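PDB 2DVG: galactose-binding lectin from Arachis hypogaea, which binds D-galactose as a homotetrameric legume lectin that carries calcium and manganese ions. Local coordinates for residues A[80-85]-A[122-127]. Sequence-based numbering, arbitrary orientation.
With CA (calcium ion), chain G; GLA (alpha-D-galactopyranose), chain F.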
loop_
_atom_site.group_PDB
_atom_site.type_symbol
_atom_site.label_atom_id
_atom_site.label_comp_id
_atom_site.label_asym_id
_atom_site.label_seq_id
_atom_site.Cartn_x
_atom_site.Cartn_y
_atom_site.Cartn_z
ATOM N N ASP A 80 -40.103 -5.025 -10.747
ATOM C CA ASP A 80 -39.433 -6.291 -10.974
ATOM C C ASP A 80 -37.977 -6.108 -10.597
ATOM O O ASP A 80 -37.346 -5.133 -10.994
ATOM C CB ASP A 80 -39.513 -6.686 -12.446
ATOM C CG ASP A 80 -40.371 -7.906 -12.675
ATOM O OD1 ASP A 80 -41.594 -7.823 -12.435
ATOM O OD2 ASP A 80 -39.820 -8.947 -13.094
ATOM N N PRO A 81 -37.434 -7.027 -9.796
ATOM C CA PRO A 81 -36.033 -6.971 -9.368
ATOM C C PRO A 81 -35.110 -7.143 -10.577
ATOM O O PRO A 81 -34.687 -8.256 -10.893
ATOM C CB PRO A 81 -35.940 -8.137 -8.395
ATOM C CG PRO A 81 -37.307 -8.143 -7.778
ATOM C CD PRO A 81 -38.188 -7.993 -8.983
ATOM N N ALA A 82 -34.809 -6.031 -11.245
ATOM C CA ALA A 82 -33.962 -6.019 -12.434
ATOM C C ALA A 82 -33.256 -4.667 -12.551
ATOM O O ALA A 82 -33.694 -3.704 -11.927
ATOM C CB ALA A 82 -34.814 -6.257 -13.638
ATOM N N ASP A 83 -32.197 -4.563 -13.365
ATOM C CA ASP A 83 -31.660 -5.653 -14.183
ATOM C C ASP A 83 -30.311 -6.244 -13.722
ATOM O O ASP A 83 -30.021 -7.417 -13.972
ATOM C CB ASP A 83 -31.534 -5.178 -15.637
ATOM C CG ASP A 83 -32.758 -5.507 -16.471
ATOM O OD1 ASP A 83 -32.752 -6.532 -17.180
ATOM O OD2 ASP A 83 -33.738 -4.743 -16.416
ATOM N N GLY A 84 -29.475 -5.443 -13.067
ATOM C CA GLY A 84 -28.198 -5.978 -12.626
ATOM C C GLY A 84 -27.017 -5.029 -12.594
ATOM O O GLY A 84 -27.154 -3.839 -12.833
ATOM N N ILE A 85 -25.847 -5.577 -12.299
ATOM C CA ILE A 85 -24.627 -4.794 -12.211
ATOM C C ILE A 85 -23.482 -5.440 -12.984
ATOM O O ILE A 85 -23.268 -6.654 -12.894
ATOM C CB ILE A 85 -24.178 -4.649 -10.750
ATOM C CG1 ILE A 85 -25.260 -3.937 -9.943
ATOM C CG2 ILE A 85 -22.875 -3.879 -10.680
ATOM C CD1 ILE A 85 -24.856 -3.634 -8.518
ATOM N N PHE A 122 -23.626 -9.294 -13.318
ATOM C CA PHE A 122 -24.348 -9.885 -12.203
ATOM C C PHE A 122 -25.818 -9.719 -12.535
ATOM O O PHE A 122 -26.518 -8.888 -11.966
ATOM C CB PHE A 122 -23.949 -9.152 -10.932
ATOM C CG PHE A 122 -22.481 -9.235 -10.661
ATOM C CD1 PHE A 122 -21.941 -10.357 -10.037
ATOM C CD2 PHE A 122 -21.617 -8.244 -11.128
ATOM C CE1 PHE A 122 -20.562 -10.494 -9.886
ATOM C CE2 PHE A 122 -20.233 -8.373 -10.980
ATOM C CZ PHE A 122 -19.707 -9.501 -10.359
ATOM N N ASP A 123 -26.256 -10.538 -13.486
ATOM C CA ASP A 123 -27.612 -10.528 -14.019
ATOM C C ASP A 123 -28.693 -11.079 -13.091
ATOM O O ASP A 123 -28.600 -12.211 -12.616
ATOM C CB ASP A 123 -27.612 -11.314 -15.327
ATOM C CG ASP A 123 -28.425 -10.651 -16.405
ATOM O OD1 ASP A 123 -29.604 -10.335 -16.154
ATOM O OD2 ASP A 123 -27.886 -10.449 -17.509
ATOM N N THR A 124 -29.734 -10.280 -12.869
ATOM C CA THR A 124 -30.837 -10.669 -11.995
ATOM C C THR A 124 -32.187 -10.802 -12.696
ATOM O O THR A 124 -33.214 -10.907 -12.034
ATOM C CB THR A 124 -31.029 -9.672 -10.865
ATOM O OG1 THR A 124 -31.704 -8.512 -11.372
ATOM C CG2 THR A 124 -29.683 -9.277 -10.278
ATOM N N TYR A 125 -32.183 -10.763 -14.024
ATOM C CA TYR A 125 -33.400 -10.930 -14.816
ATOM C C TYR A 125 -32.989 -11.598 -16.127
ATOM O O TYR A 125 -32.001 -11.207 -16.744
ATOM C CB TYR A 125 -34.085 -9.589 -15.090
ATOM C CG TYR A 125 -35.292 -9.714 -15.995
ATOM C CD1 TYR A 125 -35.140 -9.895 -17.369
ATOM C CD2 TYR A 125 -36.584 -9.690 -15.479
ATOM C CE1 TYR A 125 -36.237 -10.050 -18.205
ATOM C CE2 TYR A 125 -37.695 -9.845 -16.309
ATOM C CZ TYR A 125 -37.511 -10.024 -17.674
ATOM O OH TYR A 125 -38.596 -10.175 -18.511
ATOM N N SER A 126 -33.752 -12.601 -16.548
ATOM C CA SER A 126 -33.436 -13.354 -17.752
ATOM C C SER A 126 -33.958 -12.793 -19.071
ATOM O O SER A 126 -35.140 -12.922 -19.384
ATOM C CB SER A 126 -33.934 -14.780 -17.579
ATOM O OG SER A 126 -33.825 -15.493 -18.791
ATOM N N ASN A 127 -33.062 -12.197 -19.855
ATOM C CA ASN A 127 -33.420 -11.616 -21.149
ATOM C C ASN A 127 -33.185 -12.576 -22.312
ATOM O O ASN A 127 -32.074 -12.668 -22.834
ATOM C CB ASN A 127 -32.611 -10.343 -21.394
ATOM C CG ASN A 127 -33.105 -9.178 -20.578
ATOM O OD1 ASN A 127 -33.020 -9.180 -19.352
ATOM N ND2 ASN A 127 -33.637 -8.166 -21.258
HETATM CA CA CA G . -30.514 -10.058 -18.603
HETATM C C1 GLA F . -38.399 -6.130 -19.694
HETATM C C2 GLA F . -36.969 -5.649 -19.972
HETATM C C3 GLA F . -35.981 -6.378 -19.058
HETATM C C4 GLA F . -36.411 -6.275 -17.585
HETATM C C5 GLA F . -37.890 -6.669 -17.421
HETATM C C6 GLA F . -38.408 -6.434 -16.020
HETATM O O1 GLA F . -39.033 -7.289 -20.107
HETATM O O2 GLA F . -36.624 -5.884 -21.329
HETATM O O3 GLA F . -34.686 -5.821 -19.226
HETATM O O4 GLA F . -36.205 -4.958 -17.100
HETATM O O5 GLA F . -38.727 -5.902 -18.319
HETATM O O6 GLA F . -39.619 -7.145 -15.807
HETATM O O HOH W 1 -31.137 -8.290 -16.687
#
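Thr-124 N donates a nearly straight bond to Asp-83 O (3.1 Å, 170°) where neighbouring antiparallel strands 84-91 and 117-123 of the legume lectin fold give way to the loops of the galactose and calcium site. Its OG1, turned between the backbone N and the carbonyl carbon (chi1 77°), donates from above the carbonyl plane to Pro-81 O at 3.0 Å; threonine suits the place because its hydroxyl reaches this second carbonyl. Beyond a cis peptide, the Asp-83 carboxylate accepts from two sugar hydroxyls: OD1 from galactose O3, and OD2 from galactose O4 at 2.6 Å. Asn-127 splits its amide: OD1 binds calcium, while ND2 donates to Glu-129 and weakly to galactose O3. Asp-123 chelates calcium through both carboxylate oxygens and also belongs to the manganese site; Tyr-125 O and Asp-132 are further calcium ligands. The Tyr-125 ring, CG anti to the backbone N (chi1 176°), suits the apolar sugar surface: galactose C5 sits 3.3 Å above one face, offset toward the rim. Gly-84, paired with Asp-123, has a strongly positive phi open to glycine. A calcium-bound water donates to Asp-83 O at 3.1 Å; its approach to Asp-83 OD1 is too short to be certain.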